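Side-chain contacts in acetyltransferase (Elizabethkingia anophelis, PDB 6AO7), which binds acetyl-CoA and, as a member of the GNAT family, probably transfers the acetyl group to an acceptor substrate: residues 31-36 with 139-144; 27-32 with 37-42. All coordinates share one frame; numbering follows the deposited sequence.

Contact 1 of 2, residues 31-36 with 139-144; sequences LADPSK and DNYPEP. With ACO (acetyl coenzyme *a), chain B.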
ATOM      1  N   LEU A  31     -11.446  17.488   3.478  1.00 35.04           N
ATOM      2  CA  LEU A  31     -11.651  16.044   3.473  1.00 38.43           C
ATOM      3  C   LEU A  31     -10.351  15.321   3.164  1.00 42.05           C
ATOM      4  O   LEU A  31     -10.137  14.194   3.633  1.00 36.94           O
ATOM      5  CB  LEU A  31     -12.711  15.642   2.450  1.00 40.51           C
ATOM      6  CG  LEU A  31     -14.126  16.193   2.605  1.00 51.14           C
ATOM      7  CD1 LEU A  31     -14.941  15.766   1.397  1.00 57.16           C
ATOM      8  CD2 LEU A  31     -14.783  15.725   3.911  1.00 47.46           C
ATOM      9  N   ALA A  32      -9.470  15.967   2.395  1.00 39.84           N
ATOM     10  CA  ALA A  32      -8.220  15.374   1.944  1.00 41.29           C
ATOM     11  C   ALA A  32      -7.021  15.782   2.789  1.00 43.14           C
ATOM     12  O   ALA A  32      -6.022  15.057   2.806  1.00 44.35           O
ATOM     13  CB  ALA A  32      -7.963  15.748   0.478  1.00 38.01           C
ATOM     14  N   ASP A  33      -7.097  16.911   3.488  1.00 39.45           N
ATOM     15  CA  ASP A  33      -5.997  17.419   4.293  1.00 42.56           C
ATOM     16  C   ASP A  33      -6.574  18.130   5.512  1.00 46.32           C
ATOM     17  O   ASP A  33      -7.205  19.187   5.371  1.00 46.89           O
ATOM     18  CB  ASP A  33      -5.132  18.364   3.453  1.00 42.56           C
ATOM     19  CG  ASP A  33      -3.873  18.843   4.183  1.00 54.29           C
ATOM     20  OD1 ASP A  33      -3.830  18.847   5.439  1.00 51.26           O
ATOM     21  OD2 ASP A  33      -2.919  19.241   3.477  1.00 56.43           O
ATOM     22  N   PRO A  34      -6.388  17.586   6.721  1.00 45.33           N
ATOM     23  CA  PRO A  34      -7.047  18.155   7.904  1.00 43.14           C
ATOM     24  C   PRO A  34      -6.503  19.509   8.339  1.00 54.95           C
ATOM     25  O   PRO A  34      -7.075  20.123   9.252  1.00 49.12           O
ATOM     26  CB  PRO A  34      -6.802  17.093   8.981  1.00 51.24           C
ATOM     27  CG  PRO A  34      -5.571  16.383   8.527  1.00 53.55           C
ATOM     28  CD  PRO A  34      -5.646  16.354   7.034  1.00 48.51           C
ATOM     29  N   SER A  35      -5.440  20.013   7.718  1.00 50.01           N
ATOM     30  CA  SER A  35      -4.800  21.248   8.154  1.00 51.43           C
ATOM     31  C   SER A  35      -5.133  22.372   7.178  1.00 48.58           C
ATOM     32  O   SER A  35      -4.595  22.411   6.067  1.00 47.69           O
ATOM     33  CB  SER A  35      -3.292  21.066   8.271  1.00 47.00           C
ATOM     34  OG  SER A  35      -2.680  22.331   8.454  1.00 54.41           O
ATOM     35  N   LYS A  36      -6.000  23.295   7.609  1.00 49.42           N
ATOM     36  CA  LYS A  36      -6.290  24.474   6.797  1.00 47.77           C
ATOM     37  C   LYS A  36      -5.036  25.306   6.561  1.00 52.35           C
ATOM     38  O   LYS A  36      -4.943  26.023   5.557  1.00 50.96           O
ATOM     39  CB  LYS A  36      -7.376  25.329   7.465  1.00 50.93           C
ATOM     40  CG  LYS A  36      -8.041  26.338   6.528  1.00 54.83           C
ATOM     41  CD  LYS A  36      -8.069  27.742   7.116  1.00 66.69           C
ATOM     42  CE  LYS A  36      -8.938  28.676   6.286  1.00 70.71           C
ATOM     43  NZ  LYS A  36     -10.392  28.411   6.509  1.00 76.22           N
ATOM     44  N   ASP A 139       5.173  14.104  11.973  1.00 53.79           N
ATOM     45  CA  ASP A 139       5.947  15.336  12.088  1.00 59.01           C
ATOM     46  C   ASP A 139       5.143  16.568  11.690  1.00 60.51           C
ATOM     47  O   ASP A 139       5.365  17.649  12.244  1.00 60.53           O
ATOM     48  CB  ASP A 139       7.211  15.272  11.223  1.00 61.09           C
ATOM     49  CG  ASP A 139       8.172  14.177  11.648  1.00 66.21           C
ATOM     50  OD1 ASP A 139       7.922  13.499  12.670  1.00 70.50           O
ATOM     51  OD2 ASP A 139       9.182  13.986  10.942  1.00 69.49           O
ATOM     52  N   ASN A 140       4.219  16.436  10.744  1.00 53.68           N
ATOM     53  CA  ASN A 140       3.578  17.596  10.145  1.00 56.02           C
ATOM     54  C   ASN A 140       2.157  17.843  10.623  1.00 59.21           C
ATOM     55  O   ASN A 140       1.585  18.886  10.285  1.00 61.07           O
ATOM     56  CB  ASN A 140       3.589  17.467   8.619  1.00 56.00           C
ATOM     57  CG  ASN A 140       4.944  17.779   8.029  1.00 61.00           C
ATOM     58  OD1 ASN A 140       5.347  18.941   7.966  1.00 69.83           O
ATOM     59  ND2 ASN A 140       5.656  16.750   7.596  1.00 59.22           N
ATOM     60  N   TYR A 141       1.572  16.934  11.396  1.00 62.37           N
ATOM     61  CA  TYR A 141       0.245  17.150  11.951  1.00 67.70           C
ATOM     62  C   TYR A 141       0.302  16.894  13.453  1.00 69.55           C
ATOM     63  O   TYR A 141       0.866  15.872  13.887  1.00 72.57           O
ATOM     64  CB  TYR A 141      -0.807  16.246  11.293  1.00 65.18           C
ATOM     65  CG  TYR A 141      -0.973  16.475   9.808  1.00 67.61           C
ATOM     66  CD1 TYR A 141      -2.002  17.265   9.312  1.00 74.65           C
ATOM     67  CD2 TYR A 141      -0.093  15.915   8.904  1.00 54.49           C
ATOM     68  CE1 TYR A 141      -2.150  17.474   7.944  1.00 74.00           C
ATOM     69  CE2 TYR A 141      -0.230  16.115   7.547  1.00 59.68           C
ATOM     70  CZ  TYR A 141      -1.257  16.888   7.069  1.00 63.83           C
ATOM     71  OH  TYR A 141      -1.379  17.073   5.711  1.00 66.58           O
ATOM     72  N   PRO A 142      -0.268  17.773  14.267  1.00 73.91           N
ATOM     73  CA  PRO A 142      -0.152  17.622  15.725  1.00 82.59           C
ATOM     74  C   PRO A 142      -0.892  16.402  16.256  1.00 82.50           C
ATOM     75  O   PRO A 142      -0.330  15.622  17.033  1.00 82.97           O
ATOM     76  CB  PRO A 142      -0.753  18.931  16.257  1.00 96.72           C
ATOM     77  CG  PRO A 142      -1.660  19.403  15.157  1.00 99.18           C
ATOM     78  CD  PRO A 142      -1.002  18.991  13.882  1.00 90.21           C
ATOM     79  N   GLU A 143      -2.142  16.219  15.839  1.00 85.37           N
ATOM     80  CA  GLU A 143      -2.923  15.090  16.328  1.00 87.48           C
ATOM     81  C   GLU A 143      -2.712  13.871  15.435  1.00 84.39           C
ATOM     82  O   GLU A 143      -2.714  13.997  14.206  1.00 83.96           O
ATOM     83  CB  GLU A 143      -4.409  15.441  16.367  1.00 92.44           C
ATOM     84  N   PRO A 144      -2.529  12.686  16.018  1.00 78.32           N
ATOM     85  CA  PRO A 144      -2.373  11.482  15.199  1.00 68.43           C
ATOM     86  C   PRO A 144      -3.619  11.222  14.366  1.00 62.27           C
ATOM     87  O   PRO A 144      -4.727  11.621  14.717  1.00 61.21           O
ATOM     88  CB  PRO A 144      -2.152  10.372  16.236  1.00 68.00           C
ATOM     89  CG  PRO A 144      -2.781  10.898  17.484  1.00 69.33           C
ATOM     90  CD  PRO A 144      -2.547  12.378  17.459  1.00 75.43           C
TER
HETATM   91  N1A ACO B 201      -9.728  -1.373  -1.448  0.94 42.10           N
HETATM   92  C2A ACO B 201      -9.318  -0.722  -2.537  0.94 41.36           C
HETATM   93  N3A ACO B 201     -10.045  -0.088  -3.460  0.94 50.14           N
HETATM   94  C4A ACO B 201     -11.351  -0.190  -3.194  0.94 57.49           C
HETATM   95  C5A ACO B 201     -11.932  -0.853  -2.122  0.94 59.94           C
HETATM   96  C6A ACO B 201     -11.054  -1.463  -1.203  0.94 55.58           C
HETATM   97  N6A ACO B 201     -11.453  -2.137  -0.121  0.94 56.25           N
HETATM   98  N7A ACO B 201     -13.315  -0.803  -2.205  0.94 60.89           N
HETATM   99  C8A ACO B 201     -13.535  -0.118  -3.303  0.94 60.16           C
HETATM  100  N9A ACO B 201     -12.395   0.288  -3.948  0.94 55.34           N
HETATM  101  C1B ACO B 201     -12.283   1.016  -5.210  0.94 47.81           C
HETATM  102  C2B ACO B 201     -13.568   1.208  -6.000  0.94 40.00           C
HETATM  103  O2B ACO B 201     -13.985   0.022  -6.661  0.94 43.91           O
HETATM  104  C3B ACO B 201     -13.075   2.246  -7.006  0.94 34.69           C
HETATM  105  O3B ACO B 201     -12.261   1.643  -8.032  0.94 41.01           O
HETATM  106  P3B ACO B 201     -12.771   1.125  -9.466  0.94 51.89           P
HETATM  107  O7A ACO B 201     -13.666  -0.096  -9.174  0.94 50.12           O
HETATM  108  O8A ACO B 201     -13.477   2.330 -10.131  0.94 54.19           O
HETATM  109  O9A ACO B 201     -11.551   0.739 -10.255  0.94 39.88           O
HETATM  110  C4B ACO B 201     -12.059   3.073  -6.202  0.94 45.56           C
HETATM  111  O4B ACO B 201     -11.823   2.331  -4.980  0.94 48.16           O
HETATM  112  C5B ACO B 201     -12.500   4.492  -5.933  0.94 42.55           C
HETATM  113  O5B ACO B 201     -12.770   5.035  -7.245  0.94 37.38           O
HETATM  114  P1A ACO B 201     -13.640   6.434  -7.471  0.94 34.28           P
HETATM  115  O1A ACO B 201     -15.105   6.269  -7.340  0.94 35.02           O
HETATM  116  O2A ACO B 201     -13.235   6.932  -8.851  0.94 27.72           O
HETATM  117  O3A ACO B 201     -13.055   7.337  -6.295  0.94 38.92           O
HETATM  118  P2A ACO B 201     -13.652   8.603  -5.529  0.94 35.62           P
HETATM  119  O4A ACO B 201     -14.655   9.181  -6.449  0.94 37.03           O
HETATM  120  O5A ACO B 201     -14.262   8.125  -4.224  0.94 33.26           O
HETATM  121  O6A ACO B 201     -12.428   9.557  -5.182  0.94 33.01           O
HETATM  122  CBP ACO B 201     -11.027  10.050  -3.270  0.94 27.41           C
HETATM  123  CCP ACO B 201     -11.332   9.073  -4.398  0.94 28.58           C
HETATM  124  CDP ACO B 201     -10.589  11.388  -3.889  0.94 28.21           C
HETATM  125  CEP ACO B 201      -9.876   9.477  -2.426  0.94 34.32           C
HETATM  126  CAP ACO B 201     -12.301  10.288  -2.417  0.94 32.49           C
HETATM  127  OAP ACO B 201     -12.797   9.056  -1.919  0.94 44.36           O
HETATM  128  C9P ACO B 201     -12.161  11.314  -1.304  0.94 35.49           C
HETATM  129  O9P ACO B 201     -12.289  12.508  -1.552  0.94 34.41           O
HETATM  130  N8P ACO B 201     -11.835  10.856  -0.100  0.94 34.06           N
HETATM  131  C7P ACO B 201     -11.571  11.744   1.023  0.94 36.54           C
HETATM  132  C6P ACO B 201     -10.407  12.692   0.752  0.94 37.99           C
HETATM  133  C5P ACO B 201      -9.121  11.951   0.467  0.94 41.84           C
HETATM  134  O5P ACO B 201      -8.798  10.961   1.117  0.94 39.52           O
HETATM  135  N4P ACO B 201      -8.367  12.439  -0.516  0.94 36.60           N
HETATM  136  C3P ACO B 201      -7.070  11.885  -0.887  0.94 28.76           C
HETATM  137  C2P ACO B 201      -6.008  12.153   0.159  0.94 28.44           C
HETATM  138  S1P ACO B 201      -4.270  12.113  -0.418  0.94 35.96           S
HETATM  139  C   ACO B 201      -4.172  13.712  -1.185  0.94 34.00           C
HETATM  140  O   ACO B 201      -5.114  14.452  -1.266  0.94 32.94           O
HETATM  141  CH3 ACO B 201      -2.819  14.009  -1.757  0.94 33.32           C
HETATM  142  O   HOH W   1      -0.536  18.318   2.963  1.00 46.33           O

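Contact 2 of 2, residues 27-32 with 37-42; sequences DLLLLA and ELIDQY. With ACO (acetyl coenzyme *a), chain B.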
ATOM      1  N   ASP A  27     -14.500  22.939   2.693  1.00 48.06           N
ATOM      2  CA  ASP A  27     -15.187  21.694   3.029  1.00 53.20           C
ATOM      3  C   ASP A  27     -14.588  20.520   2.265  1.00 48.39           C
ATOM      4  O   ASP A  27     -14.267  19.476   2.849  1.00 49.39           O
ATOM      5  CB  ASP A  27     -16.687  21.813   2.733  1.00 52.88           C
ATOM      6  CG  ASP A  27     -17.454  22.499   3.849  1.00 78.69           C
ATOM      7  OD1 ASP A  27     -16.822  22.935   4.834  1.00 86.97           O
ATOM      8  OD2 ASP A  27     -18.698  22.593   3.744  1.00 84.79           O
ATOM      9  N   LEU A  28     -14.392  20.687   0.958  1.00 37.22           N
ATOM     10  CA  LEU A  28     -13.816  19.603   0.167  1.00 41.15           C
ATOM     11  C   LEU A  28     -12.326  19.417   0.456  1.00 39.86           C
ATOM     12  O   LEU A  28     -11.876  18.294   0.720  1.00 38.05           O
ATOM     13  CB  LEU A  28     -14.050  19.857  -1.320  1.00 44.90           C
ATOM     14  CG  LEU A  28     -15.491  19.698  -1.795  1.00 42.74           C
ATOM     15  CD1 LEU A  28     -15.579  19.943  -3.302  1.00 41.75           C
ATOM     16  CD2 LEU A  28     -16.020  18.314  -1.421  1.00 50.23           C
ATOM     17  N   LEU A  29     -11.540  20.499   0.395  1.00 41.27           N
ATOM     18  CA  LEU A  29     -10.095  20.380   0.605  1.00 37.45           C
ATOM     19  C   LEU A  29      -9.779  19.734   1.951  1.00 35.46           C
ATOM     20  O   LEU A  29      -8.846  18.925   2.055  1.00 33.92           O
ATOM     21  CB  LEU A  29      -9.427  21.758   0.497  1.00 36.80           C
ATOM     22  CG  LEU A  29      -9.564  22.409  -0.880  1.00 33.42           C
ATOM     23  CD1 LEU A  29      -9.446  23.944  -0.815  1.00 32.06           C
ATOM     24  CD2 LEU A  29      -8.543  21.829  -1.878  1.00 30.47           C
ATOM     25  N   LEU A  30     -10.568  20.055   2.984  1.00 36.14           N
ATOM     26  CA  LEU A  30     -10.332  19.519   4.316  1.00 43.71           C
ATOM     27  C   LEU A  30     -10.654  18.035   4.408  1.00 38.78           C
ATOM     28  O   LEU A  30     -10.196  17.386   5.350  1.00 38.32           O
ATOM     29  CB  LEU A  30     -11.147  20.297   5.358  1.00 41.67           C
ATOM     30  CG  LEU A  30     -10.635  21.705   5.712  1.00 41.70           C
ATOM     31  CD1 LEU A  30     -11.694  22.533   6.464  1.00 39.96           C
ATOM     32  CD2 LEU A  30      -9.344  21.638   6.531  1.00 39.36           C
ATOM     33  N   LEU A  31     -11.446  17.488   3.478  1.00 35.04           N
ATOM     34  CA  LEU A  31     -11.651  16.044   3.473  1.00 38.43           C
ATOM     35  C   LEU A  31     -10.351  15.321   3.164  1.00 42.05           C
ATOM     36  O   LEU A  31     -10.137  14.194   3.633  1.00 36.94           O
ATOM     37  CB  LEU A  31     -12.711  15.642   2.450  1.00 40.51           C
ATOM     38  CG  LEU A  31     -14.126  16.193   2.605  1.00 51.14           C
ATOM     39  CD1 LEU A  31     -14.941  15.766   1.397  1.00 57.16           C
ATOM     40  CD2 LEU A  31     -14.783  15.725   3.911  1.00 47.46           C
ATOM     41  N   ALA A  32      -9.470  15.967   2.395  1.00 39.84           N
ATOM     42  CA  ALA A  32      -8.220  15.374   1.944  1.00 41.29           C
ATOM     43  C   ALA A  32      -7.021  15.782   2.789  1.00 43.14           C
ATOM     44  O   ALA A  32      -6.022  15.057   2.806  1.00 44.35           O
ATOM     45  CB  ALA A  32      -7.963  15.748   0.478  1.00 38.01           C
ATOM     46  N   GLU A  37      -4.065  25.226   7.473  1.00 54.58           N
ATOM     47  CA  GLU A  37      -2.822  25.966   7.298  1.00 60.13           C
ATOM     48  C   GLU A  37      -2.005  25.385   6.155  1.00 55.34           C
ATOM     49  O   GLU A  37      -1.500  26.124   5.301  1.00 55.13           O
ATOM     50  CB  GLU A  37      -2.019  25.956   8.596  1.00 66.77           C
ATOM     51  N   LEU A  38      -1.877  24.055   6.116  1.00 50.69           N
ATOM     52  CA  LEU A  38      -1.152  23.420   5.019  1.00 45.42           C
ATOM     53  C   LEU A  38      -1.869  23.622   3.688  1.00 44.98           C
ATOM     54  O   LEU A  38      -1.216  23.826   2.659  1.00 42.11           O
ATOM     55  CB  LEU A  38      -0.952  21.935   5.307  1.00 48.75           C
ATOM     56  CG  LEU A  38       0.174  21.612   6.290  1.00 57.90           C
ATOM     57  CD1 LEU A  38       0.212  20.127   6.594  1.00 58.54           C
ATOM     58  CD2 LEU A  38       1.519  22.096   5.741  1.00 60.87           C
ATOM     59  N   ILE A  39      -3.208  23.571   3.686  1.00 38.41           N
ATOM     60  CA  ILE A  39      -3.955  23.813   2.452  1.00 39.65           C
ATOM     61  C   ILE A  39      -3.635  25.200   1.910  1.00 44.86           C
ATOM     62  O   ILE A  39      -3.206  25.356   0.758  1.00 41.98           O
ATOM     63  CB  ILE A  39      -5.471  23.637   2.684  1.00 44.92           C
ATOM     64  CG1 ILE A  39      -5.817  22.173   2.975  1.00 46.10           C
ATOM     65  CG2 ILE A  39      -6.266  24.135   1.460  1.00 35.98           C
ATOM     66  CD1 ILE A  39      -7.243  21.948   3.465  1.00 44.69           C
ATOM     67  N   ASP A  40      -3.803  26.227   2.748  1.00 46.61           N
ATOM     68  CA  ASP A  40      -3.557  27.592   2.294  1.00 45.78           C
ATOM     69  C   ASP A  40      -2.123  27.773   1.799  1.00 49.54           C
ATOM     70  O   ASP A  40      -1.878  28.579   0.895  1.00 43.68           O
ATOM     71  CB  ASP A  40      -3.889  28.586   3.416  1.00 46.39           C
ATOM     72  CG  ASP A  40      -5.390  28.870   3.532  1.00 55.53           C
ATOM     73  OD1 ASP A  40      -5.902  29.003   4.668  1.00 54.37           O
ATOM     74  OD2 ASP A  40      -6.068  28.947   2.482  1.00 52.95           O
ATOM     75  N   GLN A  41      -1.174  26.998   2.331  1.00 54.05           N
ATOM     76  CA  GLN A  41       0.215  27.141   1.895  1.00 52.47           C
ATOM     77  C   GLN A  41       0.411  26.635   0.468  1.00 48.30           C
ATOM     78  O   GLN A  41       1.079  27.288  -0.340  1.00 45.79           O
ATOM     79  CB  GLN A  41       1.157  26.406   2.848  1.00 53.22           C
ATOM     80  CG  GLN A  41       2.616  26.707   2.562  1.00 70.25           C
ATOM     81  CD  GLN A  41       3.571  25.848   3.361  1.00 81.00           C
ATOM     82  OE1 GLN A  41       3.157  25.081   4.234  1.00 82.64           O
ATOM     83  NE2 GLN A  41       4.863  25.968   3.060  1.00 80.57           N
ATOM     84  N   TYR A  42      -0.135  25.463   0.133  1.00 39.97           N
ATOM     85  CA  TYR A  42       0.050  25.062  -1.256  1.00 43.53           C
ATOM     86  C   TYR A  42      -0.963  25.710  -2.188  1.00 48.89           C
ATOM     87  O   TYR A  42      -0.787  25.635  -3.407  1.00 51.00           O
ATOM     88  CB  TYR A  42       0.058  23.523  -1.441  1.00 42.15           C
ATOM     89  CG  TYR A  42      -0.996  22.679  -0.755  1.00 38.18           C
ATOM     90  CD1 TYR A  42      -0.654  21.843   0.304  1.00 37.53           C
ATOM     91  CD2 TYR A  42      -2.320  22.656  -1.206  1.00 41.24           C
ATOM     92  CE1 TYR A  42      -1.602  21.030   0.924  1.00 39.15           C
ATOM     93  CE2 TYR A  42      -3.283  21.824  -0.588  1.00 37.32           C
ATOM     94  CZ  TYR A  42      -2.907  21.031   0.474  1.00 33.11           C
ATOM     95  OH  TYR A  42      -3.829  20.227   1.104  1.00 34.21           O
TER
HETATM   96  N1A ACO B 201      -9.728  -1.373  -1.448  0.94 42.10           N
HETATM   97  C2A ACO B 201      -9.318  -0.722  -2.537  0.94 41.36           C
HETATM   98  N3A ACO B 201     -10.045  -0.088  -3.460  0.94 50.14           N
HETATM   99  C4A ACO B 201     -11.351  -0.190  -3.194  0.94 57.49           C
HETATM  100  C5A ACO B 201     -11.932  -0.853  -2.122  0.94 59.94           C
HETATM  101  C6A ACO B 201     -11.054  -1.463  -1.203  0.94 55.58           C
HETATM  102  N6A ACO B 201     -11.453  -2.137  -0.121  0.94 56.25           N
HETATM  103  N7A ACO B 201     -13.315  -0.803  -2.205  0.94 60.89           N
HETATM  104  C8A ACO B 201     -13.535  -0.118  -3.303  0.94 60.16           C
HETATM  105  N9A ACO B 201     -12.395   0.288  -3.948  0.94 55.34           N
HETATM  106  C1B ACO B 201     -12.283   1.016  -5.210  0.94 47.81           C
HETATM  107  C2B ACO B 201     -13.568   1.208  -6.000  0.94 40.00           C
HETATM  108  O2B ACO B 201     -13.985   0.022  -6.661  0.94 43.91           O
HETATM  109  C3B ACO B 201     -13.075   2.246  -7.006  0.94 34.69           C
HETATM  110  O3B ACO B 201     -12.261   1.643  -8.032  0.94 41.01           O
HETATM  111  P3B ACO B 201     -12.771   1.125  -9.466  0.94 51.89           P
HETATM  112  O7A ACO B 201     -13.666  -0.096  -9.174  0.94 50.12           O
HETATM  113  O8A ACO B 201     -13.477   2.330 -10.131  0.94 54.19           O
HETATM  114  O9A ACO B 201     -11.551   0.739 -10.255  0.94 39.88           O
HETATM  115  C4B ACO B 201     -12.059   3.073  -6.202  0.94 45.56           C
HETATM  116  O4B ACO B 201     -11.823   2.331  -4.980  0.94 48.16           O
HETATM  117  C5B ACO B 201     -12.500   4.492  -5.933  0.94 42.55           C
HETATM  118  O5B ACO B 201     -12.770   5.035  -7.245  0.94 37.38           O
HETATM  119  P1A ACO B 201     -13.640   6.434  -7.471  0.94 34.28           P
HETATM  120  O1A ACO B 201     -15.105   6.269  -7.340  0.94 35.02           O
HETATM  121  O2A ACO B 201     -13.235   6.932  -8.851  0.94 27.72           O
HETATM  122  O3A ACO B 201     -13.055   7.337  -6.295  0.94 38.92           O
HETATM  123  P2A ACO B 201     -13.652   8.603  -5.529  0.94 35.62           P
HETATM  124  O4A ACO B 201     -14.655   9.181  -6.449  0.94 37.03           O
HETATM  125  O5A ACO B 201     -14.262   8.125  -4.224  0.94 33.26           O
HETATM  126  O6A ACO B 201     -12.428   9.557  -5.182  0.94 33.01           O
HETATM  127  CBP ACO B 201     -11.027  10.050  -3.270  0.94 27.41           C
HETATM  128  CCP ACO B 201     -11.332   9.073  -4.398  0.94 28.58           C
HETATM  129  CDP ACO B 201     -10.589  11.388  -3.889  0.94 28.21           C
HETATM  130  CEP ACO B 201      -9.876   9.477  -2.426  0.94 34.32           C
HETATM  131  CAP ACO B 201     -12.301  10.288  -2.417  0.94 32.49           C
HETATM  132  OAP ACO B 201     -12.797   9.056  -1.919  0.94 44.36           O
HETATM  133  C9P ACO B 201     -12.161  11.314  -1.304  0.94 35.49           C
HETATM  134  O9P ACO B 201     -12.289  12.508  -1.552  0.94 34.41           O
HETATM  135  N8P ACO B 201     -11.835  10.856  -0.100  0.94 34.06           N
HETATM  136  C7P ACO B 201     -11.571  11.744   1.023  0.94 36.54           C
HETATM  137  C6P ACO B 201     -10.407  12.692   0.752  0.94 37.99           C
HETATM  138  C5P ACO B 201      -9.121  11.951   0.467  0.94 41.84           C
HETATM  139  O5P ACO B 201      -8.798  10.961   1.117  0.94 39.52           O
HETATM  140  N4P ACO B 201      -8.367  12.439  -0.516  0.94 36.60           N
HETATM  141  C3P ACO B 201      -7.070  11.885  -0.887  0.94 28.76           C
HETATM  142  C2P ACO B 201      -6.008  12.153   0.159  0.94 28.44           C
HETATM  143  S1P ACO B 201      -4.270  12.113  -0.418  0.94 35.96           S
HETATM  144  C   ACO B 201      -4.172  13.712  -1.185  0.94 34.00           C
HETATM  145  O   ACO B 201      -5.114  14.452  -1.266  0.94 32.94           O
HETATM  146  CH3 ACO B 201      -2.819  14.009  -1.757  0.94 33.32           C

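Contact 1 of 2, residues 31-36 with 139-144
Tyr-141 reaches across to Asp-33 with its hydroxyl, OH lying 3.0 Å from OD1 of the aspartate. OD1 lies at the edge of the tyrosine ring, close to its plane, while the carboxylate is turned 58° against that ring. With CG opposite the backbone N (chi1 -175°), Asp-33 swings its carboxylate toward Tyr-141. A water joins the two groups, donating to Asp-33 OD2 at 2.6 Å and sitting 3.1 Å from Tyr-141 OH. Pro-34 and Ser-35 flank the CD1-CE1 side of the ring obliquely, from opposite sides of its plane: Tyr-141 CE1 meets Pro-34 CG at 3.6 Å and Ser-35 CB at 3.8 Å.

Behind this layer, Ser-35 N donates to Asp-33 OD1 at 3.0 Å, nearly straight at 164°, on the anti side of the carboxylate but tilted out of its plane; this closes an Asx turn. OD2 bonds to Tyr-42 OH, and Ser-35 OG, as N-cap, takes the backbone N of Leu-38 at the start of helix 36-45.

Aspartate suits the turn: its short side chain can reach its own loop and outward at once. With both oxygens engaged, this buried carboxylate is held in orientation and ties the loop after helix 136-140 to the turn between two helices.

Contact 2 of 2, residues 27-32 with 37-42
The carbonyl oxygen of Leu-29, the residue whose side chain meets Ile-39, is gripped twice: by Ala-32 N at 3.0 Å, three residues on, and by the side-chain amide ND2 of Asn-75 on strand 70-78. The helix bond and the strand's amide together hold the chain at Leu-29 to Ala-32 against strand 70-78.

Across the contact everything is apolar and centres on Ile-39. Its end methyl CD1 lies 3.7 Å from Leu-29 CB and equally 3.7 Å from Leu-30 CD2, so one methyl fits between two successive leucines. The other branch, CG2, comes alongside Leu-29 CD1 at 3.9 Å. A beta-branched residue suits this place because its two arms start from one carbon: the CG1 arm, extended to CD1 (chi2 169°), reaches the facing helix, while the short CG2 arm fills the flank. The leucines answer with different parts, Leu-29 with its stem and one methyl and Leu-30 with a tip that meets Ile-39 at about a right angle.

Tyr-42 turns its ring back over its own helix through a first torsion of 46°, an uncommon choice for a helical aromatic. One ring face then lies over the preceding turn, with Leu-38 O at a height of 3.1 Å above the ring plane and displaced toward the rim. Toward the cofactor, Ala-32 CB lies 3.5 Å from N4P of acetyl-CoA; a small methyl lets the pantetheine arm run close to the helix end.

Leu-29 rests on Cys-60 and Val-62 of strand 56-65, and Tyr-42 OH bonds to the same Asn-75 side chain. Helices 26-32 and 36-45 thus pack together, joined by a short turn, over the central sheet at strands 56-65 and 70-78.

Both contacts draw on helix 26-32 and the residues just after it, and their centres lie about 9 Å apart. Contact 2 is the more deeply buried: two helices close in sequence meet through aliphatic side chains over the sheet, with no hydrogen bond between them. Contact 1 lies further from the centre of the chain and brings together parts 103 residues apart at their closest ends; its chemistry is mixed, with a carboxylate, a phenol and a water beside apolar contacts of a proline and a serine CB with the ring. Asp-33 of contact 1 also touches the second helix of contact 2, Ile-39 CD1 packing 3.4 Å from Asp-33 O. Leu-31 and Ala-32, shared by both, line the acetyl-CoA pocket.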